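PDB 1I36: conserved protein from Methanothermobacter thermautotrophicus, which is of unknown function but binds NADP and resembles the 3-hydroxyacid dehydrogenases in structure, which is consistent with an NADP-dependent oxidoreductase. Local coordinates for residues P58-V64 with G82-N88; F107-M113 with I125-D131; S170-E175 with I245-L249. The protein carries 1 engineered substitution. All blocks are in the same frame, centred on the assembly; numbering follows the deposited sequence.

Contact 1: residues P58-V64 with G82-N88; sequences PVVISAV and GIYVDIN. With NAP (NADP nicotinamide-adenine-dinucleotide phosphate), chain C.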
loop_
_atom_site.group_PDB
_atom_site.type_symbol
_atom_site.label_atom_id
_atom_site.label_comp_id
_atom_site.label_asym_id
_atom_site.label_seq_id
_atom_site.Cartn_x
_atom_site.Cartn_y
_atom_site.Cartn_z
ATOM N N PRO A 58 20.369 37.487 -0.238
ATOM C CA PRO A 58 20.960 36.371 -0.995
ATOM C C PRO A 58 20.057 35.124 -1.049
ATOM O O PRO A 58 20.211 34.282 -1.937
ATOM C CB PRO A 58 22.292 36.130 -0.271
ATOM C CG PRO A 58 22.009 36.592 1.124
ATOM C CD PRO A 58 21.228 37.857 0.900
ATOM N N VAL A 59 19.099 35.051 -0.118
ATOM C CA VAL A 59 18.120 33.962 -0.060
ATOM C C VAL A 59 16.754 34.598 0.210
ATOM O O VAL A 59 16.556 35.289 1.210
ATOM C CB VAL A 59 18.419 32.890 1.042
ATOM C CG1 VAL A 59 17.356 31.760 0.974
ATOM C CG2 VAL A 59 19.845 32.266 0.826
ATOM N N VAL A 60 15.831 34.368 -0.716
ATOM C CA VAL A 60 14.479 34.889 -0.632
ATOM C C VAL A 60 13.540 33.680 -0.644
ATOM O O VAL A 60 13.581 32.885 -1.578
ATOM C CB VAL A 60 14.161 35.737 -1.862
ATOM C CG1 VAL A 60 12.704 36.242 -1.774
ATOM C CG2 VAL A 60 15.151 36.957 -1.930
ATOM N N ILE A 61 12.747 33.522 0.407
ATOM C CA ILE A 61 11.826 32.390 0.496
ATOM C C ILE A 61 10.384 32.880 0.331
ATOM O O ILE A 61 9.948 33.783 1.037
ATOM C CB ILE A 61 11.955 31.668 1.882
ATOM C CG1 ILE A 61 13.376 31.061 2.045
ATOM C CG2 ILE A 61 10.908 30.571 2.001
ATOM C CD1 ILE A 61 13.663 30.561 3.461
ATOM N N SER A 62 9.669 32.261 -0.605
ATOM C CA SER A 62 8.276 32.577 -0.899
ATOM C C SER A 62 7.416 31.530 -0.176
ATOM O O SER A 62 7.431 30.360 -0.543
ATOM C CB SER A 62 8.023 32.461 -2.406
ATOM O OG SER A 62 6.640 32.623 -2.689
ATOM N N ALA A 63 6.682 31.966 0.840
ATOM C CA ALA A 63 5.829 31.093 1.631
ATOM C C ALA A 63 4.487 31.812 1.760
ATOM O O ALA A 63 4.134 32.342 2.826
ATOM C CB ALA A 63 6.454 30.866 3.009
ATOM N N VAL A 64 3.825 31.967 0.621
ATOM C CA VAL A 64 2.538 32.667 0.564
ATOM C C VAL A 64 1.454 31.601 0.454
ATOM O O VAL A 64 1.507 30.630 1.191
ATOM C CB VAL A 64 2.527 33.645 -0.649
ATOM C CG1 VAL A 64 3.484 34.788 -0.360
ATOM C CG2 VAL A 64 2.982 32.918 -1.928
ATOM N N GLY A 82 19.801 36.605 -6.092
ATOM C CA GLY A 82 20.314 35.519 -5.262
ATOM C C GLY A 82 19.481 34.274 -5.575
ATOM O O GLY A 82 19.127 34.011 -6.742
ATOM N N ILE A 83 19.153 33.514 -4.535
ATOM C CA ILE A 83 18.330 32.313 -4.692
ATOM C C ILE A 83 16.899 32.574 -4.209
ATOM O O ILE A 83 16.668 33.195 -3.176
ATOM C CB ILE A 83 18.938 31.140 -3.908
ATOM C CG1 ILE A 83 20.200 30.689 -4.622
ATOM C CG2 ILE A 83 17.998 29.952 -3.851
ATOM C CD1 ILE A 83 21.061 29.911 -3.731
ATOM N N TYR A 84 15.953 32.137 -5.021
ATOM C CA TYR A 84 14.525 32.271 -4.732
ATOM C C TYR A 84 14.019 30.835 -4.440
ATOM O O TYR A 84 14.123 29.938 -5.278
ATOM C CB TYR A 84 13.815 32.838 -5.959
ATOM C CG TYR A 84 12.346 33.137 -5.706
ATOM C CD1 TYR A 84 11.364 32.169 -5.980
ATOM C CD2 TYR A 84 11.944 34.383 -5.266
ATOM C CE1 TYR A 84 10.009 32.455 -5.839
ATOM C CE2 TYR A 84 10.603 34.691 -5.113
ATOM C CZ TYR A 84 9.636 33.718 -5.408
ATOM O OH TYR A 84 8.320 34.029 -5.279
ATOM N N VAL A 85 13.573 30.637 -3.211
ATOM C CA VAL A 85 13.097 29.351 -2.721
ATOM C C VAL A 85 11.583 29.343 -2.618
ATOM O O VAL A 85 11.004 30.054 -1.812
ATOM C CB VAL A 85 13.717 29.066 -1.346
ATOM C CG1 VAL A 85 13.395 27.653 -0.890
ATOM C CG2 VAL A 85 15.249 29.251 -1.436
ATOM N N ASP A 86 10.945 28.581 -3.488
ATOM C CA ASP A 86 9.495 28.506 -3.477
ATOM C C ASP A 86 9.077 27.268 -2.665
ATOM O O ASP A 86 9.374 26.128 -3.036
ATOM C CB ASP A 86 8.936 28.470 -4.900
ATOM C CG ASP A 86 7.407 28.630 -4.922
ATOM O OD1 ASP A 86 6.698 27.811 -4.302
ATOM O OD2 ASP A 86 6.908 29.579 -5.538
ATOM N N ILE A 87 8.351 27.518 -1.582
ATOM C CA ILE A 87 7.937 26.436 -0.709
ATOM C C ILE A 87 6.414 26.282 -0.696
ATOM O O ILE A 87 5.861 25.547 0.106
ATOM C CB ILE A 87 8.545 26.637 0.711
ATOM C CG1 ILE A 87 8.673 25.308 1.443
ATOM C CG2 ILE A 87 7.732 27.664 1.518
ATOM C CD1 ILE A 87 9.638 25.391 2.662
ATOM N N ASN A 88 5.758 26.868 -1.689
ATOM C CA ASN A 88 4.303 26.795 -1.770
ATOM C C ASN A 88 3.771 25.452 -2.292
ATOM O O ASN A 88 4.422 24.762 -3.081
ATOM C CB ASN A 88 3.754 27.934 -2.619
ATOM C CG ASN A 88 4.195 29.296 -2.119
ATOM O OD1 ASN A 88 3.777 29.739 -1.060
ATOM N ND2 ASN A 88 5.068 29.950 -2.875
HETATM P PA NAP C . -0.549 31.188 6.071
HETATM O O1A NAP C . -1.496 30.893 5.011
HETATM O O2A NAP C . -0.099 30.516 7.273
HETATM O O5B NAP C . 0.622 32.253 5.538
HETATM C C5B NAP C . 0.805 32.863 4.129
HETATM C C4B NAP C . 0.969 34.250 4.543
HETATM O O4B NAP C . 1.255 34.821 3.056
HETATM C C3B NAP C . 0.124 35.153 4.596
HETATM O O3B NAP C . 0.721 35.358 5.806
HETATM C C2B NAP C . -0.294 36.431 3.982
HETATM O O2B NAP C . -0.361 37.629 4.363
HETATM C C1B NAP C . 0.668 36.173 2.987
HETATM N N9A NAP C . 0.168 36.502 1.637
HETATM C C8A NAP C . -0.984 36.279 0.876
HETATM N N7A NAP C . -0.923 36.885 -0.289
HETATM C C5A NAP C . 0.300 37.526 -0.317
HETATM C C6A NAP C . 0.956 38.347 -1.292
HETATM N N6A NAP C . 0.388 38.643 -2.463
HETATM N N1A NAP C . 2.216 38.843 -0.989
HETATM C C2A NAP C . 2.810 38.557 0.206
HETATM N N3A NAP C . 2.251 37.799 1.171
HETATM C C4A NAP C . 0.985 37.302 0.839
HETATM O O3 NAP C . 0.168 29.948 5.215
HETATM P PN NAP C . 1.359 28.789 5.568
HETATM O O1N NAP C . 0.723 27.679 6.355
HETATM O O2N NAP C . 2.417 29.588 6.195
HETATM O O5D NAP C . 1.986 28.172 4.252
HETATM C C5D NAP C . 2.709 28.992 3.298
HETATM C C4D NAP C . 2.956 28.161 2.052
HETATM O O4D NAP C . 3.641 26.888 2.250
HETATM C C3D NAP C . 1.673 27.774 1.274
HETATM O O3D NAP C . 1.780 27.838 -0.184
HETATM C C2D NAP C . 1.344 26.388 1.715
HETATM O O2D NAP C . 0.587 25.670 0.784
HETATM C C1D NAP C . 2.748 25.802 1.984
HETATM N N1N NAP C . 2.772 24.712 2.973
HETATM C C2N NAP C . 2.330 24.938 4.283
HETATM C C3N NAP C . 2.407 23.813 5.171
HETATM C C7N NAP C . 1.987 23.907 6.560
HETATM O O7N NAP C . 2.069 22.923 7.319
HETATM N N7N NAP C . 1.498 25.061 7.083
HETATM C C4N NAP C . 2.910 22.583 4.692
HETATM C C5N NAP C . 3.328 22.390 3.419
HETATM C C6N NAP C . 3.262 23.455 2.560
HETATM P P2B NAP C . -1.878 38.037 4.909
HETATM O O1X NAP C . -2.137 37.378 6.234
HETATM O O2X NAP C . -1.716 39.463 4.992
HETATM O O3X NAP C . -2.810 37.522 3.927
#
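Val59 to Ser62 pair with Ile83 to Asp86 as the parallel strands of a beta-alpha-beta unit in the Rossmann-type domain, and the loops that follow them meet the bound NADP. Backbone bonds run back and forth: Val60 N gives to Ile83 O at 2.9 Å, Val85 N to Val60 O, and Ser62 N to Val85 O at 2.8 Å. Ile87 N continues the pattern to Ser62 O. On one face the beta-branched Ile61 and Val85, well suited to a buried strand, lie side by side, Ile61 CG1 at 3.9 Å from Val85 CB. On the other, Tyr84 has CG anti to its own N (chi1 -174°), which sends the ring forward along the strand, past Val60 CG1, until OH lies 3.3 Å from Ser62 CB. Asn88 joins protein to cofactor. Its OD1 accepts from ribose O3D of NAP at 2.9 Å and, weakly, from Val64 N. Its ND2 gives to Ser62 OG, 3.1 Å away and almost exactly in the amide plane, with weak bonds to the Asp86 carboxylate; these partners together orient the amide. Asp86 OD1 also takes Asn88 N at 2.9 Å, an Asx turn that ties down the backbone there. Strand 2-6 flanks 59-62, strand 106-112 flanks 83-86, and helix 69-77 covers Tyr84 through Ala72, Ala73 and Ala76.

Contact 2: residues F107-M113 with I125-D131; sequences FVDAAIM and IIASGRD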
loop_
_atom_site.group_PDB
_atom_site.type_symbol
_atom_site.label_atom_id
_atom_site.label_comp_id
_atom_site.label_asym_id
_atom_site.label_seq_id
_atom_site.Cartn_x
_atom_site.Cartn_y
_atom_site.Cartn_z
ATOM N N PHE A 107 16.609 29.488 -8.867
ATOM C CA PHE A 107 15.336 29.082 -8.283
ATOM C C PHE A 107 15.502 27.719 -7.632
ATOM O O PHE A 107 16.079 26.822 -8.221
ATOM C CB PHE A 107 14.271 28.976 -9.368
ATOM C CG PHE A 107 12.901 28.614 -8.841
ATOM C CD1 PHE A 107 12.559 27.292 -8.605
ATOM C CD2 PHE A 107 11.947 29.587 -8.649
ATOM C CE1 PHE A 107 11.257 26.945 -8.190
ATOM C CE2 PHE A 107 10.629 29.248 -8.234
ATOM C CZ PHE A 107 10.305 27.923 -8.016
ATOM N N VAL A 108 14.916 27.557 -6.454
ATOM C CA VAL A 108 14.941 26.287 -5.728
ATOM C C VAL A 108 13.521 25.850 -5.394
ATOM O O VAL A 108 12.740 26.634 -4.851
ATOM C CB VAL A 108 15.731 26.431 -4.392
ATOM C CG1 VAL A 108 15.677 25.091 -3.587
ATOM C CG2 VAL A 108 17.225 26.743 -4.723
ATOM N N ASP A 109 13.176 24.619 -5.767
ATOM C CA ASP A 109 11.836 24.061 -5.463
ATOM C C ASP A 109 12.028 23.388 -4.089
ATOM O O ASP A 109 12.760 22.414 -4.007
ATOM C CB ASP A 109 11.521 23.010 -6.534
ATOM C CG ASP A 109 10.239 22.253 -6.279
ATOM O OD1 ASP A 109 9.467 22.627 -5.363
ATOM O OD2 ASP A 109 10.010 21.263 -7.004
ATOM N N ALA A 110 11.480 23.956 -3.009
ATOM C CA ALA A 110 11.612 23.306 -1.689
ATOM C C ALA A 110 10.246 22.678 -1.401
ATOM O O ALA A 110 9.233 23.274 -1.719
ATOM C CB ALA A 110 11.941 24.351 -0.611
ATOM N N ALA A 111 10.210 21.501 -0.782
ATOM C CA ALA A 111 8.930 20.854 -0.460
ATOM C C ALA A 111 9.003 20.350 0.984
ATOM O O ALA A 111 9.922 19.598 1.347
ATOM C CB ALA A 111 8.655 19.677 -1.423
ATOM N N ILE A 112 8.027 20.770 1.779
ATOM C CA ILE A 112 7.921 20.409 3.188
ATOM C C ILE A 112 7.364 18.982 3.228
ATOM O O ILE A 112 6.296 18.712 2.678
ATOM C CB ILE A 112 6.981 21.388 3.924
ATOM C CG1 ILE A 112 7.680 22.757 4.018
ATOM C CG2 ILE A 112 6.698 20.884 5.362
ATOM C CD1 ILE A 112 6.808 23.891 4.611
ATOM N N MET A 113 8.125 18.080 3.837
ATOM C CA MET A 113 7.774 16.660 3.905
ATOM C C MET A 113 7.177 16.217 5.236
ATOM O O MET A 113 7.476 15.130 5.721
ATOM C CB MET A 113 9.029 15.823 3.605
ATOM C CG MET A 113 9.607 16.068 2.217
ATOM S SD MET A 113 8.364 15.720 1.011
ATOM C CE MET A 113 8.412 13.975 0.929
ATOM N N ILE A 125 12.807 19.117 4.820
ATOM C CA ILE A 125 12.439 19.843 3.621
ATOM C C ILE A 125 13.309 19.282 2.497
ATOM O O ILE A 125 14.530 19.219 2.635
ATOM C CB ILE A 125 12.772 21.336 3.793
ATOM C CG1 ILE A 125 11.882 21.953 4.860
ATOM C CG2 ILE A 125 12.647 22.093 2.449
ATOM C CD1 ILE A 125 12.365 23.364 5.235
ATOM N N ILE A 126 12.719 18.864 1.393
ATOM C CA ILE A 126 13.573 18.402 0.295
ATOM C C ILE A 126 13.619 19.565 -0.715
ATOM O O ILE A 126 12.652 20.330 -0.831
ATOM C CB ILE A 126 13.102 17.067 -0.338
ATOM C CG1 ILE A 126 11.690 17.199 -0.896
ATOM C CG2 ILE A 126 13.174 15.921 0.736
ATOM C CD1 ILE A 126 11.258 15.965 -1.766
ATOM N N ALA A 127 14.734 19.698 -1.427
ATOM C CA ALA A 127 14.910 20.814 -2.365
ATOM C C ALA A 127 15.579 20.350 -3.648
ATOM O O ALA A 127 16.499 19.514 -3.633
ATOM C CB ALA A 127 15.762 21.928 -1.675
ATOM N N SER A 128 15.117 20.913 -4.766
ATOM C CA SER A 128 15.650 20.531 -6.063
ATOM C C SER A 128 15.999 21.764 -6.890
ATOM O O SER A 128 15.421 22.832 -6.696
ATOM C CB SER A 128 14.656 19.620 -6.791
ATOM O OG SER A 128 13.518 20.336 -7.264
ATOM N N GLY A 129 16.941 21.593 -7.819
ATOM C CA GLY A 129 17.393 22.699 -8.656
ATOM C C GLY A 129 18.904 22.794 -8.523
ATOM O O GLY A 129 19.489 22.290 -7.545
ATOM N N ARG A 130 19.538 23.518 -9.449
ATOM C CA ARG A 130 20.999 23.681 -9.472
ATOM C C ARG A 130 21.536 24.355 -8.245
ATOM O O ARG A 130 22.678 24.126 -7.838
ATOM C CB ARG A 130 21.459 24.514 -10.687
ATOM C CG ARG A 130 21.164 23.921 -12.012
ATOM C CD ARG A 130 21.811 24.778 -13.135
ATOM N NE ARG A 130 23.266 24.835 -13.018
ATOM C CZ ARG A 130 23.925 25.905 -12.602
ATOM N NH1 ARG A 130 23.258 26.997 -12.275
ATOM N NH2 ARG A 130 25.248 25.897 -12.553
ATOM N N ASP A 131 20.735 25.248 -7.705
ATOM C CA ASP A 131 21.099 25.991 -6.520
ATOM C C ASP A 131 20.576 25.386 -5.224
ATOM O O ASP A 131 20.630 26.044 -4.173
ATOM C CB ASP A 131 20.551 27.401 -6.660
ATOM C CG ASP A 131 21.067 28.088 -7.926
ATOM O OD1 ASP A 131 22.223 28.549 -7.889
ATOM O OD2 ASP A 131 20.334 28.096 -8.950
HETATM O O HOH W 1 18.383 26.203 -9.258
#
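Ile126 and Ala111 form a hydrogen-bonded antiparallel pair, Ala111 N giving to Ile126 O at 2.7 Å and Ile126 N returning a bond to Ala111 O. Asp109 and Ser128 make the same kind of pair two residues along, and between them Ala110 and Ala127 form a non-hydrogen-bonded pair, where the CA atoms come closer.

The side chain of Ile126 can be followed outward. At CB it branches, with CG1 held between the backbone N and the carbonyl carbon (chi1 59°), the crowded position, where it lies 3.7 Å from Ala111 O and also meets the CB of Ala111. The other branch, CG2, touches Met113 CG at 3.9 Å. The tip, CD1, reaches Met113 SD at 4.0 Å. Met113, bent at chi2 and chi3, is flexible enough to fold over both branches.

On the same face Ser128 OG packs 3.4 Å from Asp109 CB, but the polar ends look elsewhere: Ser128 OG bonds to Glu151 O and Ala155 N, and Asp109 OD1 to Ser156 OG. The opposite face is apolar, with Val108 CG1 3.7 Å from Ala127 CB. Gly129 ends the pairing at backbone angles that suit glycine, and a CB there would strike Phe107 O. Beyond it a water donates to Phe107 O and to Asp131 OD2 (2.7 Å) while accepting from Asp131 N, closing the strand ends where no direct bond spans them.

Strand 83-86 lies beyond 107-112 in the sheet and strand 144-147 beyond 125-128. Helix 92-101 covers Phe107, while helix 154-182 packs on Ile126 and Met113, which also meet Met192 of the second subunit.

Contact 3: residues S170-E175 with I245-L249; sequences SALLWE and IFDKL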
loop_
_atom_site.group_PDB
_atom_site.type_symbol
_atom_site.label_atom_id
_atom_site.label_comp_id
_atom_site.label_asym_id
_atom_site.label_seq_id
_atom_site.Cartn_x
_atom_site.Cartn_y
_atom_site.Cartn_z
ATOM N N SER A 170 -4.250 4.138 2.217
ATOM C CA SER A 170 -5.289 4.393 3.234
ATOM C C SER A 170 -6.663 4.022 2.697
ATOM O O SER A 170 -7.499 3.452 3.418
ATOM C CB SER A 170 -5.324 5.878 3.634
ATOM O OG SER A 170 -4.191 6.167 4.429
ATOM N N ALA A 171 -6.925 4.376 1.443
ATOM C CA ALA A 171 -8.207 4.049 0.837
ATOM C C ALA A 171 -8.354 2.530 0.619
ATOM O O ALA A 171 -9.454 1.980 0.770
ATOM C CB ALA A 171 -8.359 4.769 -0.482
ATOM N N LEU A 172 -7.274 1.892 0.170
ATOM C CA LEU A 172 -7.275 0.448 -0.091
ATOM C C LEU A 172 -7.488 -0.294 1.229
ATOM O O LEU A 172 -8.274 -1.255 1.307
ATOM C CB LEU A 172 -5.953 0.001 -0.725
ATOM C CG LEU A 172 -5.672 0.454 -2.160
ATOM C CD1 LEU A 172 -4.186 0.248 -2.499
ATOM C CD2 LEU A 172 -6.556 -0.317 -3.179
ATOM N N LEU A 173 -6.830 0.191 2.272
ATOM C CA LEU A 173 -6.956 -0.417 3.589
ATOM C C LEU A 173 -8.387 -0.311 4.081
ATOM O O LEU A 173 -8.976 -1.302 4.528
ATOM C CB LEU A 173 -6.054 0.262 4.587
ATOM C CG LEU A 173 -6.108 -0.407 5.958
ATOM C CD1 LEU A 173 -5.401 -1.776 5.886
ATOM C CD2 LEU A 173 -5.425 0.488 6.978
ATOM N N TRP A 174 -8.938 0.895 4.005
ATOM C CA TRP A 174 -10.305 1.137 4.441
ATOM C C TRP A 174 -11.318 0.242 3.744
ATOM O O TRP A 174 -12.166 -0.362 4.399
ATOM C CB TRP A 174 -10.703 2.604 4.233
ATOM C CG TRP A 174 -12.100 2.873 4.736
ATOM C CD1 TRP A 174 -12.472 3.201 6.012
ATOM C CD2 TRP A 174 -13.297 2.791 3.978
ATOM N NE1 TRP A 174 -13.842 3.329 6.082
ATOM C CE2 TRP A 174 -14.368 3.080 4.848
ATOM C CE3 TRP A 174 -13.574 2.510 2.642
ATOM C CZ2 TRP A 174 -15.683 3.091 4.423
ATOM C CZ3 TRP A 174 -14.887 2.522 2.222
ATOM C CH2 TRP A 174 -15.919 2.810 3.103
ATOM N N GLU A 175 -11.261 0.167 2.421
ATOM C CA GLU A 175 -12.206 -0.671 1.714
ATOM C C GLU A 175 -12.040 -2.158 2.084
ATOM O O GLU A 175 -13.039 -2.860 2.305
ATOM C CB GLU A 175 -12.114 -0.473 0.203
ATOM C CG GLU A 175 -13.027 -1.427 -0.569
ATOM C CD GLU A 175 -13.327 -0.978 -1.973
ATOM O OE1 GLU A 175 -12.577 -1.331 -2.900
ATOM O OE2 GLU A 175 -14.347 -0.287 -2.157
ATOM N N ILE A 245 -13.573 6.824 -2.563
ATOM C CA ILE A 245 -13.525 6.347 -1.177
ATOM C C ILE A 245 -13.519 7.547 -0.221
ATOM O O ILE A 245 -14.262 7.573 0.772
ATOM C CB ILE A 245 -12.259 5.473 -0.882
ATOM C CG1 ILE A 245 -12.320 4.133 -1.631
ATOM C CG2 ILE A 245 -12.095 5.260 0.613
ATOM C CD1 ILE A 245 -13.388 3.183 -1.149
ATOM N N PHE A 246 -12.663 8.530 -0.488
ATOM C CA PHE A 246 -12.613 9.692 0.392
ATOM C C PHE A 246 -13.918 10.480 0.364
ATOM O O PHE A 246 -14.296 11.097 1.363
ATOM C CB PHE A 246 -11.396 10.557 0.102
ATOM C CG PHE A 246 -10.140 10.014 0.716
ATOM C CD1 PHE A 246 -9.105 9.544 -0.074
ATOM C CD2 PHE A 246 -10.028 9.901 2.105
ATOM C CE1 PHE A 246 -7.972 8.960 0.500
ATOM C CE2 PHE A 246 -8.904 9.320 2.687
ATOM C CZ PHE A 246 -7.872 8.845 1.868
ATOM N N ASP A 247 -14.630 10.378 -0.753
ATOM C CA ASP A 247 -15.927 11.018 -0.923
ATOM C C ASP A 247 -16.856 10.389 0.145
ATOM O O ASP A 247 -17.555 11.094 0.869
ATOM C CB ASP A 247 -16.440 10.736 -2.346
ATOM C CG ASP A 247 -17.622 11.609 -2.742
ATOM O OD1 ASP A 247 -17.618 12.814 -2.413
ATOM O OD2 ASP A 247 -18.549 11.093 -3.409
ATOM N N LYS A 248 -16.778 9.068 0.298
ATOM C CA LYS A 248 -17.577 8.349 1.286
ATOM C C LYS A 248 -17.177 8.685 2.720
ATOM O O LYS A 248 -18.032 8.930 3.564
ATOM C CB LYS A 248 -17.424 6.843 1.112
ATOM C CG LYS A 248 -18.006 6.269 -0.141
ATOM C CD LYS A 248 -17.815 4.761 -0.127
ATOM C CE LYS A 248 -18.520 4.126 -1.285
ATOM N NZ LYS A 248 -18.416 2.656 -1.210
ATOM N N LEU A 249 -15.878 8.646 2.999
ATOM C CA LEU A 249 -15.356 8.919 4.338
ATOM C C LEU A 249 -15.811 10.221 5.020
ATOM O O LEU A 249 -15.678 10.353 6.242
ATOM C CB LEU A 249 -13.823 8.849 4.337
ATOM C CG LEU A 249 -13.133 7.506 4.068
ATOM C CD1 LEU A 249 -11.628 7.652 4.221
ATOM C CD2 LEU A 249 -13.634 6.477 5.034
HETATM O O HOH W 2 -16.442 1.133 -0.790
#
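The indole of Trp174 carries Leu249 on one face: CD2 stands 3.5 Å from the centroid of the five-membered ring, 16° off its normal, a CH-pi contact in which the two side chains, coming from their own helices, overlap while pointing opposite ways. NE1 bonds to Gln261 O, which satisfies the ring's polar atom. Around the six-membered ring Ile245 CG2, 3.7 Å from CE3 of Trp174, and the aliphatic Lys248 CD, near CH2, approach obliquely, while Ile245 CD1 touches CZ3. With CG anti to the backbone N (chi1 -178°), the indole reaches across to helix 245-249. The ring of Phe246 is likewise met obliquely, by Ala171 CB at 4.3 Å and by Ser170 CB. Ala171 is small enough for Ile245 CG2 to come within 3.9 Å of its CB. Replacing Trp174 by an alanine would probably strip Leu249 of its aromatic partner and leave a gap beside Ile245. A water donates to Glu175 OE2 and accepts from Lys248 NZ, joining opposite charges whose atoms do not touch. Glu175 is also held by Val237 N and Met238 N of the second subunit. Crossing at 66° with axes 10.6 Å apart, the segments show the helix-on-helix packing of an all-helical C-terminal domain, consistent with the 6-phosphogluconate dehydrogenase-like family, set here beside the dimer interface.

Contacts 1 and 2 share one mixed sheet: strands 83-86 and 106-112 are neighbours, joined through Tyr84 O to Val108 N and Asp86 N to Val108 O. Contact 1 is parallel and contact 2 antiparallel, and both are buried and held mainly by backbone bonds. The former ends in a polar grip on the cofactor, whereas the latter touches NADP through Ile112 and turns its other side to the long helix 154-182. That helix leads to contact 3, about 31 Å from contact 2 between centres, also largely buried though Lys248 and Leu249 are partly exposed; there apolar packing replaces direct hydrogen bonds. Contacts 2 and 3 both touch the second subunit.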